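Local coordinates for protein beta-phenylalanine aminotransferase (Variovorax paradoxus, PDB 4AO9) that probably transfers the amino group of beta-phenylalanine to a keto acid, using pyridoxal-5'-phosphate as its cofactor, at residues A[167-180]-A[217-230]. Residues are numbered along the deposited sequence; the frame is centred on the assembly and turned at random.
Sequences TGRRKIVVFSGGYH and HGPEIAVVLVEPMQ. With PLP (pyridoxal-5'-phosphate), chain C.
Parallel strands 171-175 and 221-226, neighbours in the seven-stranded sheet of this class-III aminotransferase, carry their C-terminal loops to the pyridoxal-5'-phosphate pocket. The ladder joins Lys171 N to Glu220 O, Ala222 N to Lys171 O, Val173 N to Val223 O and, straightest, Leu225 N to Val173 O (2.8 Å, 177°), with a beta bulge between Lys171 and Ile172. Beta-branched residues suit these strands: Ile172 CG1 lies 3.7 Å from Val223 CG1. At the N-terminal end Arg169, extended (chi2 170°), runs along the 3-10 turn 218-220. Its NH1 donates to Ile221 O (2.9 Å), nearly in the guanidinium plane, NH2 to Val253 O, and Pro219 O lies over one face. An alanine here is likely to leave Ile221 O without this donor and open a gap beside Pro219 O. Leu225 CD2 sits over the His180 ring, 3.8 Å from its centroid, a CH-pi contact, while His180 ND1 is hydrogen-bonded to Asp260 OD2. Glu227 OE2 accepts a hydrogen bond from Tyr179 N (3.0 Å), above the carboxylate plane. Gln230 NE2 donates to Ser176 O (3.0 Å); Gln230 OE1 is hydrogen-bonded to Ser233 OG. The amide probably steadies the Ser176 turn, while Glu227, with OE1 3.5 Å from PLP C2A, probably fixes Tyr179 beside the cofactor.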
ATOM      1  N   THR A 167       1.934   7.386 -23.347  1.00  8.21           N
ATOM      2  CA  THR A 167       1.979   8.593 -24.176  1.00  8.51           C
ATOM      3  C   THR A 167       3.385   9.046 -24.549  1.00  8.74           C
ATOM      4  O   THR A 167       3.546   9.804 -25.514  1.00  9.36           O
ATOM      5  CB  THR A 167       1.300   9.792 -23.485  1.00  8.20           C
ATOM      6  OG1 THR A 167       2.003  10.121 -22.269  1.00  8.41           O
ATOM      7  CG2 THR A 167      -0.183   9.496 -23.199  1.00  8.76           C
ATOM      8  N   GLY A 168       4.395   8.631 -23.782  1.00  8.70           N
ATOM      9  CA  GLY A 168       5.753   9.152 -23.975  1.00  8.49           C
ATOM     10  C   GLY A 168       5.879  10.622 -23.601  1.00  9.02           C
ATOM     11  O   GLY A 168       6.749  11.334 -24.131  1.00 10.89           O
ATOM     12  N   ARG A 169       5.007  11.081 -22.709  1.00  7.70           N
ATOM     13  CA  ARG A 169       5.010  12.479 -22.256  1.00  8.06           C
ATOM     14  C   ARG A 169       5.194  12.526 -20.746  1.00  8.06           C
ATOM     15  O   ARG A 169       5.064  11.502 -20.076  1.00  8.47           O
ATOM     16  CB  ARG A 169       3.700  13.189 -22.625  1.00  7.70           C
ATOM     17  CG  ARG A 169       3.355  13.152 -24.116  1.00  7.73           C
ATOM     18  CD  ARG A 169       1.945  13.644 -24.313  1.00  7.79           C
ATOM     19  NE  ARG A 169       1.564  13.641 -25.723  1.00  7.41           N
ATOM     20  CZ  ARG A 169       0.464  14.220 -26.184  1.00  6.43           C
ATOM     21  NH1 ARG A 169      -0.364  14.847 -25.351  1.00  9.47           N
ATOM     22  NH2 ARG A 169       0.212  14.194 -27.489  1.00  9.09           N
ATOM     23  N   ARG A 170       5.473  13.710 -20.211  1.00  8.75           N
ATOM     24  CA  ARG A 170       5.822  13.821 -18.778  1.00  9.16           C
ATOM     25  C   ARG A 170       4.909  14.677 -17.909  1.00  8.51           C
ATOM     26  O   ARG A 170       4.903  14.522 -16.695  1.00  9.60           O
ATOM     27  CB  ARG A 170       7.241  14.382 -18.610  1.00 10.18           C
ATOM     28  CG  ARG A 170       8.304  13.739 -19.474  1.00 14.33           C
ATOM     29  CD  ARG A 170       8.490  12.295 -19.125  1.00 17.83           C
ATOM     30  NE  ARG A 170       8.932  12.127 -17.744  1.00 21.41           N
ATOM     31  CZ  ARG A 170       8.920  10.972 -17.091  1.00 21.78           C
ATOM     32  NH1 ARG A 170       8.480   9.865 -17.687  1.00 22.18           N
ATOM     33  NH2 ARG A 170       9.354  10.920 -15.841  1.00 21.78           N
ATOM     34  N   LYS A 171       4.175  15.611 -18.507  1.00  8.09           N
ATOM     35  CA  LYS A 171       3.435  16.575 -17.706  1.00  8.04           C
ATOM     36  C   LYS A 171       2.087  16.020 -17.273  1.00  7.78           C
ATOM     37  O   LYS A 171       1.383  15.376 -18.053  1.00  8.45           O
ATOM     38  CB  LYS A 171       3.281  17.888 -18.466  1.00  8.40           C
ATOM     39  CG  LYS A 171       2.841  19.033 -17.579  1.00  8.66           C
ATOM     40  CD  LYS A 171       2.789  20.367 -18.316  1.00 10.09           C
ATOM     41  CE  LYS A 171       4.168  20.855 -18.767  1.00 12.16           C
ATOM     42  NZ  LYS A 171       5.089  21.233 -17.642  1.00 13.62           N
ATOM     43  N   ILE A 172       1.730  16.264 -16.016  1.00  7.41           N
ATOM     44  CA  ILE A 172       0.502  15.738 -15.431  1.00  7.46           C
ATOM     45  C   ILE A 172      -0.360  16.904 -14.954  1.00  7.23           C
ATOM     46  O   ILE A 172       0.084  17.710 -14.143  1.00  8.29           O
ATOM     47  CB  ILE A 172       0.815  14.821 -14.237  1.00  7.14           C
ATOM     48  CG1 ILE A 172       1.680  13.641 -14.695  1.00  8.13           C
ATOM     49  CG2 ILE A 172      -0.497  14.349 -13.568  1.00  8.02           C
ATOM     50  CD1 ILE A 172       2.259  12.831 -13.537  1.00  8.46           C
ATOM     51  N   VAL A 173      -1.576  17.018 -15.487  1.00  7.21           N
ATOM     52  CA  VAL A 173      -2.526  18.024 -15.014  1.00  7.59           C
ATOM     53  C   VAL A 173      -3.340  17.476 -13.853  1.00  7.74           C
ATOM     54  O   VAL A 173      -3.933  16.401 -13.942  1.00  7.79           O
ATOM     55  CB  VAL A 173      -3.453  18.492 -16.162  1.00  7.62           C
ATOM     56  CG1 VAL A 173      -4.570  19.391 -15.634  1.00  8.75           C
ATOM     57  CG2 VAL A 173      -2.648  19.221 -17.227  1.00  9.70           C
ATOM     58  N   VAL A 174      -3.320  18.223 -12.754  1.00  7.71           N
ATOM     59  CA  VAL A 174      -4.135  17.942 -11.570  1.00  7.93           C
ATOM     60  C   VAL A 174      -4.821  19.238 -11.146  1.00  8.44           C
ATOM     61  O   VAL A 174      -4.593  20.303 -11.748  1.00  8.99           O
ATOM     62  CB  VAL A 174      -3.278  17.393 -10.397  1.00  7.57           C
ATOM     63  CG1 VAL A 174      -2.783  15.974 -10.721  1.00  8.42           C
ATOM     64  CG2 VAL A 174      -2.111  18.341 -10.060  1.00  9.45           C
ATOM     65  N   PHE A 175      -5.654  19.158 -10.116  1.00  8.07           N
ATOM     66  CA  PHE A 175      -6.443  20.319  -9.712  1.00  9.30           C
ATOM     67  C   PHE A 175      -6.240  20.722  -8.281  1.00  9.63           C
ATOM     68  O   PHE A 175      -5.989  19.880  -7.415  1.00  9.66           O
ATOM     69  CB  PHE A 175      -7.917  20.127 -10.097  1.00  9.16           C
ATOM     70  CG  PHE A 175      -8.070  19.950 -11.564  1.00  8.57           C
ATOM     71  CD1 PHE A 175      -7.923  18.688 -12.138  1.00  9.01           C
ATOM     72  CD2 PHE A 175      -8.198  21.052 -12.396  1.00  8.89           C
ATOM     73  CE1 PHE A 175      -7.951  18.530 -13.525  1.00  8.49           C
ATOM     74  CE2 PHE A 175      -8.242  20.903 -13.775  1.00  9.20           C
ATOM     75  CZ  PHE A 175      -8.110  19.639 -14.342  1.00  9.19           C
ATOM     76  N   SER A 176      -6.307  22.036  -8.056  1.00 10.61           N
ATOM     77  CA  SER A 176      -6.179  22.607  -6.721  1.00 11.54           C
ATOM     78  C   SER A 176      -7.144  21.904  -5.776  1.00 10.61           C
ATOM     79  O   SER A 176      -8.304  21.669  -6.129  1.00 10.71           O
ATOM     80  CB  SER A 176      -6.481  24.112  -6.772  1.00 12.01           C
ATOM     81  OG  SER A 176      -7.811  24.356  -7.202  1.00 16.90           O
ATOM     82  N   GLY A 177      -6.655  21.546  -4.593  1.00 10.26           N
ATOM     83  CA  GLY A 177      -7.459  20.802  -3.626  1.00 10.37           C
ATOM     84  C   GLY A 177      -7.526  19.302  -3.871  1.00 10.31           C
ATOM     85  O   GLY A 177      -8.071  18.569  -3.053  1.00 10.63           O
ATOM     86  N   GLY A 178      -6.955  18.854  -4.986  1.00  9.53           N
ATOM     87  CA  GLY A 178      -6.966  17.446  -5.345  1.00  9.12           C
ATOM     88  C   GLY A 178      -6.258  16.579  -4.327  1.00  8.70           C
ATOM     89  O   GLY A 178      -5.193  16.941  -3.811  1.00  9.56           O
ATOM     90  N   TYR A 179      -6.876  15.446  -4.019  1.00  7.98           N
ATOM     91  CA  TYR A 179      -6.267  14.464  -3.132  1.00  8.09           C
ATOM     92  C   TYR A 179      -6.294  13.095  -3.774  1.00  7.74           C
ATOM     93  O   TYR A 179      -7.373  12.534  -4.043  1.00  8.26           O
ATOM     94  CB  TYR A 179      -6.931  14.412  -1.747  1.00  8.53           C
ATOM     95  CG  TYR A 179      -6.265  13.394  -0.855  1.00  9.66           C
ATOM     96  CD1 TYR A 179      -5.038  13.672  -0.250  1.00 10.99           C
ATOM     97  CD2 TYR A 179      -6.817  12.129  -0.680  1.00  9.71           C
ATOM     98  CE1 TYR A 179      -4.402  12.718   0.553  1.00 11.31           C
ATOM     99  CE2 TYR A 179      -6.183  11.166   0.123  1.00 10.73           C
ATOM    100  CZ  TYR A 179      -4.976  11.475   0.726  1.00 10.73           C
ATOM    101  OH  TYR A 179      -4.339  10.533   1.504  1.00 13.34           O
ATOM    102  N   HIS A 180      -5.098  12.537  -3.968  1.00  7.88           N
ATOM    103  CA  HIS A 180      -4.964  11.270  -4.683  1.00  7.63           C
ATOM    104  C   HIS A 180      -4.129  10.269  -3.896  1.00  7.27           C
ATOM    105  O   HIS A 180      -3.723   9.230  -4.422  1.00  7.46           O
ATOM    106  CB  HIS A 180      -4.401  11.517  -6.080  1.00  7.72           C
ATOM    107  CG  HIS A 180      -5.204  12.512  -6.858  1.00  7.53           C
ATOM    108  ND1 HIS A 180      -6.474  12.239  -7.319  1.00  7.19           N
ATOM    109  CD2 HIS A 180      -4.931  13.791  -7.231  1.00  7.40           C
ATOM    110  CE1 HIS A 180      -6.941  13.304  -7.957  1.00  7.07           C
ATOM    111  NE2 HIS A 180      -6.024  14.253  -7.920  1.00  7.68           N
ATOM    112  N   HIS A 217      -0.443  23.647 -23.427  1.00 10.81           N
ATOM    113  CA  HIS A 217       0.650  22.722 -23.138  1.00 10.86           C
ATOM    114  C   HIS A 217       0.425  21.353 -23.770  1.00 10.07           C
ATOM    115  O   HIS A 217       1.060  20.370 -23.355  1.00  9.63           O
ATOM    116  CB  HIS A 217       0.798  22.509 -21.628  1.00 11.50           C
ATOM    117  CG  HIS A 217       1.094  23.750 -20.849  1.00 14.16           C
ATOM    118  ND1 HIS A 217       0.101  24.566 -20.352  1.00 15.45           N
ATOM    119  CD2 HIS A 217       2.267  24.280 -20.426  1.00 17.05           C
ATOM    120  CE1 HIS A 217       0.648  25.560 -19.674  1.00 16.67           C
ATOM    121  NE2 HIS A 217       1.961  25.415 -19.711  1.00 18.69           N
ATOM    122  N   GLY A 218      -0.464  21.282 -24.762  1.00  9.73           N
ATOM    123  CA  GLY A 218      -0.935  20.007 -25.301  1.00  9.51           C
ATOM    124  C   GLY A 218       0.080  18.886 -25.475  1.00  8.29           C
ATOM    125  O   GLY A 218      -0.084  17.796 -24.907  1.00  8.25           O
ATOM    126  N   PRO A 219       1.151  19.137 -26.246  1.00  8.08           N
ATOM    127  CA  PRO A 219       2.104  18.079 -26.580  1.00  7.93           C
ATOM    128  C   PRO A 219       2.857  17.529 -25.370  1.00  8.04           C
ATOM    129  O   PRO A 219       3.428  16.429 -25.444  1.00  9.04           O
ATOM    130  CB  PRO A 219       3.081  18.774 -27.542  1.00  8.27           C
ATOM    131  CG  PRO A 219       2.289  19.899 -28.117  1.00  8.42           C
ATOM    132  CD  PRO A 219       1.431  20.381 -26.994  1.00  8.06           C
ATOM    133  N   GLU A 220       2.854  18.271 -24.269  1.00  7.63           N
ATOM    134  CA  GLU A 220       3.569  17.832 -23.070  1.00  8.32           C
ATOM    135  C   GLU A 220       2.731  17.008 -22.116  1.00  8.04           C
ATOM    136  O   GLU A 220       3.280  16.358 -21.212  1.00  8.06           O
ATOM    137  CB  GLU A 220       4.113  19.038 -22.299  1.00  8.79           C
ATOM    138  CG  GLU A 220       5.187  19.811 -23.039  1.00 10.16           C
ATOM    139  CD  GLU A 220       5.770  20.921 -22.183  1.00 13.33           C
ATOM    140  OE1 GLU A 220       5.125  21.971 -22.075  1.00 16.47           O
ATOM    141  OE2 GLU A 220       6.860  20.710 -21.609  1.00 19.44           O
ATOM    142  N   ILE A 221       1.409  17.044 -22.284  1.00  7.54           N
ATOM    143  CA  ILE A 221       0.514  16.508 -21.251  1.00  7.76           C
ATOM    144  C   ILE A 221       0.212  15.034 -21.467  1.00  7.74           C
ATOM    145  O   ILE A 221      -0.432  14.660 -22.452  1.00  8.21           O
ATOM    146  CB  ILE A 221      -0.789  17.327 -21.122  1.00  7.65           C
ATOM    147  CG1 ILE A 221      -0.458  18.761 -20.683  1.00  8.78           C
ATOM    148  CG2 ILE A 221      -1.726  16.659 -20.101  1.00  8.55           C
ATOM    149  CD1 ILE A 221      -1.618  19.721 -20.833  1.00 10.71           C
ATOM    150  N   ALA A 222       0.692  14.205 -20.540  1.00  7.64           N
ATOM    151  CA  ALA A 222       0.447  12.769 -20.583  1.00  7.32           C
ATOM    152  C   ALA A 222      -0.950  12.445 -20.091  1.00  7.87           C
ATOM    153  O   ALA A 222      -1.605  11.524 -20.595  1.00  7.96           O
ATOM    154  CB  ALA A 222       1.469  12.037 -19.704  1.00  7.66           C
ATOM    155  N   VAL A 223      -1.396  13.177 -19.078  1.00  7.39           N
ATOM    156  CA  VAL A 223      -2.572  12.760 -18.338  1.00  8.16           C
ATOM    157  C   VAL A 223      -3.201  13.934 -17.615  1.00  7.61           C
ATOM    158  O   VAL A 223      -2.507  14.861 -17.187  1.00  7.85           O
ATOM    159  CB  VAL A 223      -2.212  11.566 -17.386  1.00  9.17           C
ATOM    160  CG1 VAL A 223      -1.110  11.929 -16.447  1.00 10.37           C
ATOM    161  CG2 VAL A 223      -3.434  11.047 -16.647  1.00 12.01           C
ATOM    162  N   VAL A 224      -4.532  13.907 -17.553  1.00  7.13           N
ATOM    163  CA  VAL A 224      -5.324  14.797 -16.710  1.00  7.88           C
ATOM    164  C   VAL A 224      -5.934  13.903 -15.643  1.00  8.05           C
ATOM    165  O   VAL A 224      -6.668  12.981 -15.975  1.00  8.33           O
ATOM    166  CB  VAL A 224      -6.444  15.485 -17.528  1.00  7.78           C
ATOM    167  CG1 VAL A 224      -7.280  16.381 -16.612  1.00  9.29           C
ATOM    168  CG2 VAL A 224      -5.840  16.300 -18.694  1.00  9.17           C
ATOM    169  N   LEU A 225      -5.595  14.158 -14.381  1.00  7.48           N
ATOM    170  CA  LEU A 225      -6.048  13.329 -13.253  1.00  7.73           C
ATOM    171  C   LEU A 225      -6.983  14.150 -12.378  1.00  7.44           C
ATOM    172  O   LEU A 225      -6.628  15.256 -11.944  1.00  8.25           O
ATOM    173  CB  LEU A 225      -4.837  12.822 -12.448  1.00  6.93           C
ATOM    174  CG  LEU A 225      -5.146  12.145 -11.102  1.00  7.92           C
ATOM    175  CD1 LEU A 225      -5.877  10.833 -11.286  1.00  8.92           C
ATOM    176  CD2 LEU A 225      -3.860  11.915 -10.308  1.00  8.51           C
ATOM    177  N   VAL A 226      -8.189  13.637 -12.141  1.00  7.56           N
ATOM    178  CA  VAL A 226      -9.201  14.412 -11.424  1.00  7.41           C
ATOM    179  C   VAL A 226     -10.189  13.523 -10.669  1.00  7.31           C
ATOM    180  O   VAL A 226     -10.546  12.426 -11.127  1.00  7.46           O
ATOM    181  CB  VAL A 226      -9.950  15.367 -12.416  1.00  7.34           C
ATOM    182  CG1 VAL A 226     -10.814  14.567 -13.389  1.00  8.74           C
ATOM    183  CG2 VAL A 226     -10.793  16.426 -11.678  1.00  8.77           C
ATOM    184  N   GLU A 227     -10.630  14.022  -9.516  1.00  6.96           N
ATOM    185  CA  GLU A 227     -11.771  13.444  -8.794  1.00  7.85           C
ATOM    186  C   GLU A 227     -13.068  14.018  -9.371  1.00  8.14           C
ATOM    187  O   GLU A 227     -13.185  15.232  -9.485  1.00  8.32           O
ATOM    188  CB  GLU A 227     -11.704  13.826  -7.320  1.00  7.70           C
ATOM    189  CG  GLU A 227     -10.458  13.308  -6.568  1.00  7.86           C
ATOM    190  CD  GLU A 227     -10.190  14.147  -5.336  1.00  8.79           C
ATOM    191  OE1 GLU A 227     -10.775  13.828  -4.270  1.00  8.16           O
ATOM    192  OE2 GLU A 227      -9.434  15.141  -5.457  1.00  8.89           O
ATOM    193  N   PRO A 228     -14.047  13.165  -9.735  1.00  8.14           N
ATOM    194  CA  PRO A 228     -15.313  13.745 -10.251  1.00  9.21           C
ATOM    195  C   PRO A 228     -16.107  14.508  -9.182  1.00  9.19           C
ATOM    196  O   PRO A 228     -16.971  15.326  -9.529  1.00 10.02           O
ATOM    197  CB  PRO A 228     -16.093  12.544 -10.786  1.00  9.77           C
ATOM    198  CG  PRO A 228     -15.159  11.400 -10.810  1.00 10.72           C
ATOM    199  CD  PRO A 228     -13.946  11.712  -9.972  1.00  8.58           C
ATOM    200  N   MET A 229     -15.823  14.227  -7.907  1.00  9.04           N
ATOM    201  CA  MET A 229     -16.189  15.077  -6.777  1.00  9.06           C
ATOM    202  C   MET A 229     -14.984  15.038  -5.862  1.00  9.31           C
ATOM    203  O   MET A 229     -14.535  13.945  -5.497  1.00 10.10           O
ATOM    204  CB  MET A 229     -17.414  14.527  -6.029  1.00  9.39           C
ATOM    205  CG  MET A 229     -17.757  15.326  -4.770  1.00 10.12           C
ATOM    206  SD  MET A 229     -18.760  14.447  -3.547  1.00 13.56           S
ATOM    207  CE  MET A 229     -17.502  13.403  -2.800  1.00 13.93           C
ATOM    208  N   GLN A 230     -14.432  16.195  -5.511  1.00  8.55           N
ATOM    209  CA  GLN A 230     -13.293  16.193  -4.587  1.00  9.21           C
ATOM    210  C   GLN A 230     -13.750  15.784  -3.201  1.00  9.62           C
ATOM    211  O   GLN A 230     -14.762  16.272  -2.690  1.00 10.32           O
ATOM    212  CB  GLN A 230     -12.598  17.539  -4.547  1.00  8.79           C
ATOM    213  CG  GLN A 230     -11.782  17.818  -5.792  1.00  9.27           C
ATOM    214  CD  GLN A 230     -10.943  19.068  -5.665  1.00  9.31           C
ATOM    215  OE1 GLN A 230     -11.211  19.948  -4.838  1.00 10.77           O
ATOM    216  NE2 GLN A 230      -9.922  19.162  -6.492  1.00  8.53           N
TER
HETATM  217  N1  PLP C1267      -7.887   9.194  -3.788  1.00  8.34           N
HETATM  218  C2  PLP C1267      -9.012   9.535  -3.161  1.00  8.62           C
HETATM  219  C2A PLP C1267     -10.020  10.378  -3.945  1.00 10.22           C
HETATM  220  C3  PLP C1267      -9.247   9.112  -1.849  1.00 10.24           C
HETATM  221  O3  PLP C1267     -10.314   9.440  -1.300  1.00 13.15           O
HETATM  222  C4  PLP C1267      -8.311   8.329  -1.153  1.00 10.83           C
HETATM  223  C4A PLP C1267      -8.529   7.818   0.285  1.00 14.84           C
HETATM  224  C5  PLP C1267      -7.122   8.029  -1.855  1.00  8.01           C
HETATM  225  C6  PLP C1267      -6.947   8.477  -3.165  1.00  8.33           C
HETATM  226  C5A PLP C1267      -5.998   7.200  -1.206  1.00  9.58           C
HETATM  227  O4P PLP C1267      -6.290   5.903  -0.893  1.00  8.23           O
HETATM  228  P   PLP C1267      -5.390   5.199   0.242  1.00  9.08           P
HETATM  229  O1P PLP C1267      -5.656   5.970   1.591  1.00  9.42           O
HETATM  230  O2P PLP C1267      -3.877   5.326  -0.153  1.00  9.24           O
HETATM  231  O3P PLP C1267      -5.810   3.767   0.248  1.00  9.12           O
HETATM  232  O   HOH W   1       6.497  15.933 -21.750  1.00 13.23           O
HETATM  233  O   HOH W   2       7.316  22.165 -19.159  1.00 23.54           O
HETATM  234  O   HOH W   3      -6.698  16.501  -9.396  1.00  6.34           O
HETATM  235  O   HOH W   4     -10.774  22.618  -5.117  1.00  9.46           O
HETATM  236  O   HOH W   5      -9.959  16.484  -2.595  1.00  8.57           O